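Local coordinates for protein acyl-CoA dehydrogenase (Mycobacterium thermoresistibile, PDB 3PFD) that probably catalyses the FAD-dependent oxidation of 2,3-saturated acyl-CoA thioesters to their 2,3-dehydroacyl-CoA products in fatty acid metabolism, at residues 41-46 with 363-368; 213-218 with 369-374. One frame throughout, in Å; residues are numbered along the deposited sequence.

Helix 363-373 is common to both contacts: its N-terminal part meets helix 24-47 in interaction 1, and its second half meets the loop between strands 206-211 and 222-233 in interaction 2. The two centres lie about 10 Å apart, on the same side of the chain's centre. Along the sequence the order is 41-46, 213-218, 363-368, 369-374, so the pairings cross, and helix 363-373 of the C-terminal domain joins the N-terminal helical domain to the middle beta domain. NH1 of Arg368 also bonds to the carbonyl oxygen of Leu215, tying the two contacts together. Interaction 2 borders the flavin, interaction 1 stands farther off, and both touch the second subunit.

Interaction 1: residues 41-46 with 363-368; sequences YAAEVD and VERMMR
Asp46 and Arg368 reach for each other from opposite directions and close a two-pronged salt bridge. The guanidinium comes end-on: NH1 of Arg368 gives a hydrogen bond of 2.9 Å to OD1 of Asp46, and NH2 of Arg368 gives one of 2.9 Å to OD2 of Asp46. The grip is twisted, with the two planes 34° apart. OD1 is met on its syn side, whereas NH2 comes to OD2 from above the carboxylate plane.

Beside this pair, Arg365 lays its aliphatic part along the aspartate, CD of Arg365 lying 3.7 Å from CB of Asp46. With CG anti to the backbone N (chi1 177°) the chain heads for helix 24-47, then bends at chi3 and carries the guanidinium to the turn of helix 24-47 before Asp46. There CB of Ala42 sits over one face, 3.8 Å from NH2 of Arg365, toward the rim of the group.

The helices run at 57° to each other, their axes 11.1 Å apart at closest approach; this is too far for close backbone packing, and long polar side chains bridge the distance between the N-terminal and C-terminal helical domains of the acyl-CoA dehydrogenase fold.

Glu364, one turn before Arg368, holds the arginine from its own helix. NH2 of Arg368 donates almost straight to OE1 of Glu364 (3.1 Å), while NE of Arg368 is modelled 2.5 Å from OE2 of Glu364, too short to be taken at face value. Both carboxylates sit at the guanidinium edge, placing one positive group between two acids and probably easing the repulsion between them; the end-on pair to Asp46 and the bond from NH2 to Glu364 should limit its rotation. Farther out, the backbone oxygen of Arg368 takes a hydrogen bond from Tyr357 OH of the second subunit.

Interaction 2: residues 213-218 with 369-374; sequences RKLGIK and DAKITQ. With FDA (dihydroflavine-adenine dinucleotide), chain B.
Ile217 and Asp369 supply the polar link between loop and helix: the backbone N of Ile217 donates to OD1 of Asp369 at 2.8 Å, approaching from above the carboxylate plane. The same oxygen accepts from a water, 2.9 Å from OD1 of Asp369, which in turn takes the N-H of Lys218, so one carboxylate oxygen holds two successive loop amides, one directly and one through water. Gly216 passes close by, its CA 3.6 Å from OD1 of Asp369. Within the loop, NZ of Lys214 curls back to the carbonyl oxygens of Ile217 and Ser220.

This loop of the middle beta domain and helix 363-373 of the C-terminal domain form a wall of the flavin pocket, against the dimethylbenzene end of the isoalloxazine. CD1 of Ile372 lies against both ring methyls, 3.6 Å from C8M of the dihydroflavin; CD of Lys214 packs on the flavin C7M at 3.7 Å.

The apolar contacts continue between the segments. Ile217 and Ile372 cross at about a right angle, with CD1 of Ile217 4.1 Å from CG1 of Ile372; a chi1 of 54°, with CG1 of Ile217 between its backbone N and carbonyl carbon, directs CD1 of Ile217 toward both Ile372 and C7M. On the side of Leu215, its CD2 meets CG of Lys371 at 3.9 Å. The ammonium of that lysine goes on to Gln374 OE1 and to Gln350 of the second subunit.

Interaction 1: residues 41-46 with 363-368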
loop_
_atom_site.group_PDB
_atom_site.type_symbol
_atom_site.label_atom_id
_atom_site.label_comp_id
_atom_site.label_asym_id
_atom_site.label_seq_id
_atom_site.Cartn_x
_atom_site.Cartn_y
_atom_site.Cartn_z
ATOM N N TYR C 41 -12.791 -25.049 -20.812
ATOM C CA TYR C 41 -13.854 -24.184 -21.361
ATOM C C TYR C 41 -13.868 -22.751 -20.821
ATOM O O TYR C 41 -14.536 -21.880 -21.374
ATOM C CB TYR C 41 -15.225 -24.854 -21.176
ATOM C CG TYR C 41 -15.188 -26.295 -21.623
ATOM C CD1 TYR C 41 -15.301 -26.620 -22.975
ATOM C CD2 TYR C 41 -14.977 -27.329 -20.704
ATOM C CE1 TYR C 41 -15.241 -27.947 -23.410
ATOM C CE2 TYR C 41 -14.900 -28.665 -21.123
ATOM C CZ TYR C 41 -15.039 -28.968 -22.479
ATOM O OH TYR C 41 -14.979 -30.285 -22.907
ATOM N N ALA C 42 -13.098 -22.502 -19.765
ATOM C CA ALA C 42 -13.068 -21.203 -19.092
ATOM C C ALA C 42 -12.786 -20.008 -20.010
ATOM O O ALA C 42 -13.464 -18.990 -19.896
ATOM C CB ALA C 42 -12.082 -21.245 -17.917
ATOM N N ALA C 43 -11.793 -20.123 -20.903
ATOM C CA ALA C 43 -11.506 -19.068 -21.880
ATOM C C ALA C 43 -12.704 -18.727 -22.788
ATOM O O ALA C 43 -13.040 -17.560 -22.961
ATOM C CB ALA C 43 -10.282 -19.416 -22.741
ATOM N N GLU C 44 -13.319 -19.764 -23.361
ATOM C CA GLU C 44 -14.470 -19.647 -24.254
ATOM C C GLU C 44 -15.698 -19.159 -23.483
ATOM O O GLU C 44 -16.432 -18.334 -23.970
ATOM C CB GLU C 44 -14.709 -20.985 -24.977
ATOM C CG GLU C 44 -16.034 -21.209 -25.733
ATOM C CD GLU C 44 -16.065 -22.607 -26.424
ATOM O OE1 GLU C 44 -14.984 -23.023 -26.875
ATOM O OE2 GLU C 44 -17.120 -23.279 -26.528
ATOM N N VAL C 45 -15.891 -19.632 -22.262
ATOM C CA VAL C 45 -16.950 -19.095 -21.395
ATOM C C VAL C 45 -16.894 -17.546 -21.317
ATOM O O VAL C 45 -17.894 -16.853 -21.515
ATOM C CB VAL C 45 -16.911 -19.790 -19.996
ATOM C CG1 VAL C 45 -17.752 -19.039 -18.919
ATOM C CG2 VAL C 45 -17.385 -21.237 -20.132
ATOM N N ASP C 46 -15.711 -17.019 -21.052
ATOM C CA ASP C 46 -15.473 -15.603 -20.988
ATOM C C ASP C 46 -15.524 -14.916 -22.347
ATOM O O ASP C 46 -16.105 -13.839 -22.469
ATOM C CB ASP C 46 -14.110 -15.361 -20.348
ATOM C CG ASP C 46 -13.660 -13.927 -20.467
ATOM O OD1 ASP C 46 -14.128 -13.085 -19.684
ATOM O OD2 ASP C 46 -12.825 -13.656 -21.338
ATOM N N VAL C 363 -4.458 -14.998 -17.174
ATOM C CA VAL C 363 -4.287 -14.040 -16.056
ATOM C C VAL C 363 -5.069 -12.723 -16.244
ATOM O O VAL C 363 -5.572 -12.167 -15.320
ATOM C CB VAL C 363 -2.789 -13.784 -15.706
ATOM C CG1 VAL C 363 -2.159 -15.038 -15.128
ATOM C CG2 VAL C 363 -1.970 -13.261 -16.926
ATOM N N GLU C 364 -5.153 -12.267 -17.476
ATOM C CA GLU C 364 -5.982 -11.149 -17.911
ATOM C C GLU C 364 -7.481 -11.373 -17.481
ATOM O O GLU C 364 -8.127 -10.505 -16.874
ATOM C CB GLU C 364 -5.765 -11.179 -19.435
ATOM C CG GLU C 364 -6.429 -10.320 -20.340
ATOM C CD GLU C 364 -7.841 -10.681 -20.597
ATOM O OE1 GLU C 364 -8.187 -11.819 -21.041
ATOM O OE2 GLU C 364 -8.603 -9.747 -20.398
ATOM N N ARG C 365 -8.028 -12.548 -17.780
ATOM C CA ARG C 365 -9.389 -12.874 -17.319
ATOM C C ARG C 365 -9.498 -12.910 -15.790
ATOM O O ARG C 365 -10.441 -12.365 -15.190
ATOM C CB ARG C 365 -9.859 -14.203 -17.918
ATOM C CG ARG C 365 -11.219 -14.630 -17.418
ATOM C CD ARG C 365 -11.503 -16.086 -17.788
ATOM N NE ARG C 365 -10.811 -17.089 -16.969
ATOM C CZ ARG C 365 -9.921 -17.973 -17.437
ATOM N NH1 ARG C 365 -9.525 -17.948 -18.713
ATOM N NH2 ARG C 365 -9.385 -18.870 -16.617
ATOM N N MET C 366 -8.520 -13.543 -15.164
ATOM C CA MET C 366 -8.451 -13.588 -13.710
ATOM C C MET C 366 -8.500 -12.203 -13.027
ATOM O O MET C 366 -9.149 -12.025 -11.987
ATOM C CB MET C 366 -7.215 -14.358 -13.282
ATOM C CG MET C 366 -7.312 -15.885 -13.580
ATOM S SD MET C 366 -5.682 -16.626 -13.393
ATOM C CE MET C 366 -6.003 -18.314 -13.858
ATOM N N MET C 367 -7.847 -11.230 -13.644
ATOM C CA MET C 367 -7.778 -9.881 -13.097
ATOM C C MET C 367 -9.156 -9.247 -13.205
ATOM O O MET C 367 -9.681 -8.658 -12.232
ATOM C CB MET C 367 -6.727 -9.059 -13.878
ATOM C CG MET C 367 -6.514 -7.664 -13.314
ATOM S SD MET C 367 -5.341 -6.710 -14.283
ATOM C CE MET C 367 -5.705 -5.060 -13.655
ATOM N N ARG C 368 -9.747 -9.380 -14.397
ATOM C CA ARG C 368 -11.094 -8.870 -14.654
ATOM C C ARG C 368 -12.136 -9.484 -13.694
ATOM O O ARG C 368 -12.949 -8.754 -13.118
ATOM C CB ARG C 368 -11.486 -9.078 -16.117
ATOM C CG ARG C 368 -10.652 -8.209 -17.090
ATOM C CD ARG C 368 -11.169 -8.322 -18.518
ATOM N NE ARG C 368 -10.772 -9.558 -19.185
ATOM C CZ ARG C 368 -11.578 -10.588 -19.455
ATOM N NH1 ARG C 368 -12.861 -10.583 -19.046
ATOM N NH2 ARG C 368 -11.083 -11.647 -20.099
#

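Interaction 2: residues 213-218 with 369-374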
loop_
_atom_site.group_PDB
_atom_site.type_symbol
_atom_site.label_atom_id
_atom_site.label_comp_id
_atom_site.label_asym_id
_atom_site.label_seq_id
_atom_site.Cartn_x
_atom_site.Cartn_y
_atom_site.Cartn_z
ATOM N N ARG C 213 -23.688 -6.454 -19.746
ATOM C CA ARG C 213 -22.364 -6.511 -20.404
ATOM C C ARG C 213 -21.306 -6.139 -19.356
ATOM O O ARG C 213 -21.348 -5.041 -18.819
ATOM C CB ARG C 213 -22.282 -5.517 -21.563
ATOM C CG ARG C 213 -23.096 -5.893 -22.803
ATOM C CD ARG C 213 -23.065 -4.792 -23.868
ATOM N NE ARG C 213 -23.442 -3.489 -23.293
ATOM C CZ ARG C 213 -22.756 -2.342 -23.425
ATOM N NH1 ARG C 213 -21.623 -2.288 -24.132
ATOM N NH2 ARG C 213 -23.213 -1.236 -22.842
ATOM N N LYS C 214 -20.378 -7.038 -19.062
ATOM C CA LYS C 214 -19.557 -6.881 -17.833
ATOM C C LYS C 214 -18.059 -6.873 -18.067
ATOM O O LYS C 214 -17.571 -7.300 -19.115
ATOM C CB LYS C 214 -19.910 -7.936 -16.769
ATOM C CG LYS C 214 -21.373 -8.019 -16.427
ATOM C CD LYS C 214 -21.620 -8.745 -15.086
ATOM C CE LYS C 214 -21.321 -10.254 -15.146
ATOM N NZ LYS C 214 -21.850 -10.937 -16.377
ATOM N N LEU C 215 -17.334 -6.379 -17.068
ATOM C CA LEU C 215 -15.879 -6.413 -17.048
ATOM C C LEU C 215 -15.358 -7.862 -17.019
ATOM O O LEU C 215 -14.460 -8.232 -17.774
ATOM C CB LEU C 215 -15.375 -5.635 -15.814
ATOM C CG LEU C 215 -13.910 -5.751 -15.416
ATOM C CD1 LEU C 215 -12.994 -5.473 -16.594
ATOM C CD2 LEU C 215 -13.595 -4.782 -14.206
ATOM N N GLY C 216 -15.932 -8.669 -16.135
ATOM C CA GLY C 216 -15.490 -10.040 -15.940
ATOM C C GLY C 216 -16.675 -10.892 -15.548
ATOM O O GLY C 216 -17.829 -10.490 -15.749
ATOM N N ILE C 217 -16.399 -12.069 -14.976
ATOM C CA ILE C 217 -17.371 -13.169 -14.895
ATOM C C ILE C 217 -18.363 -13.080 -16.073
ATOM O O ILE C 217 -19.601 -13.146 -15.896
ATOM C CB ILE C 217 -18.062 -13.307 -13.496
ATOM C CG1 ILE C 217 -18.710 -11.982 -13.066
ATOM C CG2 ILE C 217 -17.031 -13.772 -12.469
ATOM C CD1 ILE C 217 -19.759 -12.116 -11.992
ATOM N N LYS C 218 -17.791 -12.891 -17.265
ATOM C CA LYS C 218 -18.575 -12.605 -18.456
ATOM C C LYS C 218 -19.620 -13.700 -18.730
ATOM O O LYS C 218 -20.722 -13.393 -19.140
ATOM C CB LYS C 218 -17.677 -12.417 -19.669
ATOM C CG LYS C 218 -16.914 -11.112 -19.678
ATOM C CD LYS C 218 -16.539 -10.745 -21.072
ATOM C CE LYS C 218 -15.753 -9.468 -21.077
ATOM N NZ LYS C 218 -15.299 -9.209 -22.441
ATOM N N ASP C 369 -12.071 -10.804 -13.504
ATOM C CA ASP C 369 -12.933 -11.514 -12.549
ATOM C C ASP C 369 -12.692 -11.085 -11.101
ATOM O O ASP C 369 -13.633 -10.992 -10.322
ATOM C CB ASP C 369 -12.707 -13.041 -12.627
ATOM C CG ASP C 369 -13.102 -13.640 -13.980
ATOM O OD1 ASP C 369 -13.759 -12.935 -14.819
ATOM O OD2 ASP C 369 -12.744 -14.830 -14.193
ATOM N N ALA C 370 -11.430 -10.900 -10.716
ATOM C CA ALA C 370 -11.134 -10.605 -9.313
ATOM C C ALA C 370 -11.863 -9.346 -8.847
ATOM O O ALA C 370 -12.285 -9.277 -7.685
ATOM C CB ALA C 370 -9.616 -10.466 -9.075
ATOM N N LYS C 371 -12.012 -8.372 -9.747
ATOM C CA LYS C 371 -12.641 -7.095 -9.420
ATOM C C LYS C 371 -14.053 -7.218 -8.846
ATOM O O LYS C 371 -14.413 -6.441 -7.972
ATOM C CB LYS C 371 -12.659 -6.142 -10.632
ATOM C CG LYS C 371 -13.304 -4.760 -10.334
ATOM C CD LYS C 371 -12.426 -3.917 -9.354
ATOM C CE LYS C 371 -13.301 -2.999 -8.459
ATOM N NZ LYS C 371 -12.483 -2.464 -7.329
ATOM N N ILE C 372 -14.850 -8.181 -9.329
ATOM C CA ILE C 372 -16.219 -8.339 -8.822
ATOM C C ILE C 372 -16.253 -8.724 -7.346
ATOM O O ILE C 372 -17.214 -8.389 -6.652
ATOM C CB ILE C 372 -17.101 -9.350 -9.659
ATOM C CG1 ILE C 372 -18.590 -9.244 -9.295
ATOM C CG2 ILE C 372 -16.652 -10.785 -9.421
ATOM C CD1 ILE C 372 -19.231 -7.828 -9.504
ATOM N N THR C 373 -15.229 -9.429 -6.864
ATOM C CA THR C 373 -15.256 -9.937 -5.497
ATOM C C THR C 373 -15.249 -8.817 -4.442
ATOM O O THR C 373 -15.727 -9.021 -3.323
ATOM C CB THR C 373 -14.149 -10.985 -5.218
ATOM O OG1 THR C 373 -12.872 -10.349 -5.286
ATOM C CG2 THR C 373 -14.200 -12.117 -6.267
ATOM N N GLN C 374 -14.709 -7.652 -4.813
ATOM C CA GLN C 374 -14.707 -6.451 -3.946
ATOM C C GLN C 374 -16.064 -5.744 -3.945
ATOM O O GLN C 374 -16.314 -4.830 -3.118
ATOM C CB GLN C 374 -13.623 -5.462 -4.409
ATOM C CG GLN C 374 -12.214 -6.009 -4.315
ATOM C CD GLN C 374 -11.166 -5.032 -4.826
ATOM O OE1 GLN C 374 -11.168 -4.664 -6.008
ATOM N NE2 GLN C 374 -10.270 -4.594 -3.926
HETATM P PA FDA B . -24.022 1.545 -4.664
HETATM O O1A FDA B . -24.685 1.081 -3.396
HETATM O O2A FDA B . -24.615 2.670 -5.476
HETATM O O5B FDA B . -22.503 1.928 -4.283
HETATM C C5B FDA B . -21.726 2.873 -5.025
HETATM C C4B FDA B . -20.449 3.197 -4.237
HETATM O O4B FDA B . -20.772 3.888 -3.025
HETATM C C3B FDA B . -19.703 1.930 -3.810
HETATM O O3B FDA B . -18.300 2.229 -3.814
HETATM C C2B FDA B . -20.162 1.718 -2.377
HETATM O O2B FDA B . -19.211 0.995 -1.589
HETATM C C1B FDA B . -20.302 3.148 -1.904
HETATM N N9A FDA B . -21.189 3.276 -0.730
HETATM C C8A FDA B . -22.522 3.096 -0.709
HETATM N N7A FDA B . -22.981 3.315 0.549
HETATM C C5A FDA B . -21.919 3.633 1.329
HETATM C C6A FDA B . -21.782 3.947 2.692
HETATM N N6A FDA B . -22.877 3.961 3.513
HETATM N N1A FDA B . -20.544 4.232 3.178
HETATM C C2A FDA B . -19.475 4.198 2.352
HETATM N N3A FDA B . -19.568 3.906 1.035
HETATM C C4A FDA B . -20.783 3.609 0.505
HETATM N N1 FDA B . -27.553 -8.636 -6.046
HETATM C C2 FDA B . -28.544 -9.570 -5.907
HETATM O O2 FDA B . -29.630 -9.294 -5.332
HETATM N N3 FDA B . -28.367 -10.815 -6.400
HETATM C C4 FDA B . -27.218 -11.155 -7.027
HETATM O O4 FDA B . -27.129 -12.313 -7.468
HETATM C C4X FDA B . -26.169 -10.223 -7.167
HETATM N N5 FDA B . -25.065 -10.503 -7.888
HETATM C C5X FDA B . -24.361 -9.520 -8.474
HETATM C C6 FDA B . -23.565 -9.768 -9.602
HETATM C C7 FDA B . -22.903 -8.707 -10.244
HETATM C C7M FDA B . -22.035 -8.973 -11.456
HETATM C C8 FDA B . -22.999 -7.415 -9.746
HETATM C C8M FDA B . -22.284 -6.250 -10.407
HETATM C C9 FDA B . -23.776 -7.173 -8.628
HETATM C C9A FDA B . -24.467 -8.214 -8.000
HETATM N N10 FDA B . -25.444 -7.921 -7.024
HETATM C C10 FDA B . -26.363 -8.943 -6.662
HETATM C "C1'" FDA B . -25.657 -6.540 -6.588
HETATM C "C2'" FDA B . -24.571 -6.073 -5.608
HETATM O "O2'" FDA B . -24.691 -6.670 -4.297
HETATM C "C3'" FDA B . -24.602 -4.560 -5.575
HETATM O "O3'" FDA B . -23.968 -4.074 -6.785
HETATM C "C4'" FDA B . -23.885 -3.987 -4.337
HETATM O "O4'" FDA B . -24.648 -4.248 -3.157
HETATM C "C5'" FDA B . -23.663 -2.485 -4.445
HETATM O "O5'" FDA B . -24.878 -1.848 -4.861
HETATM P P FDA B . -24.832 -0.824 -6.101
HETATM O O1P FDA B . -24.236 -1.556 -7.278
HETATM O O2P FDA B . -26.186 -0.168 -6.234
HETATM O O3P FDA B . -23.735 0.266 -5.645
HETATM O O HOH W 1 -15.073 -13.834 -17.225
#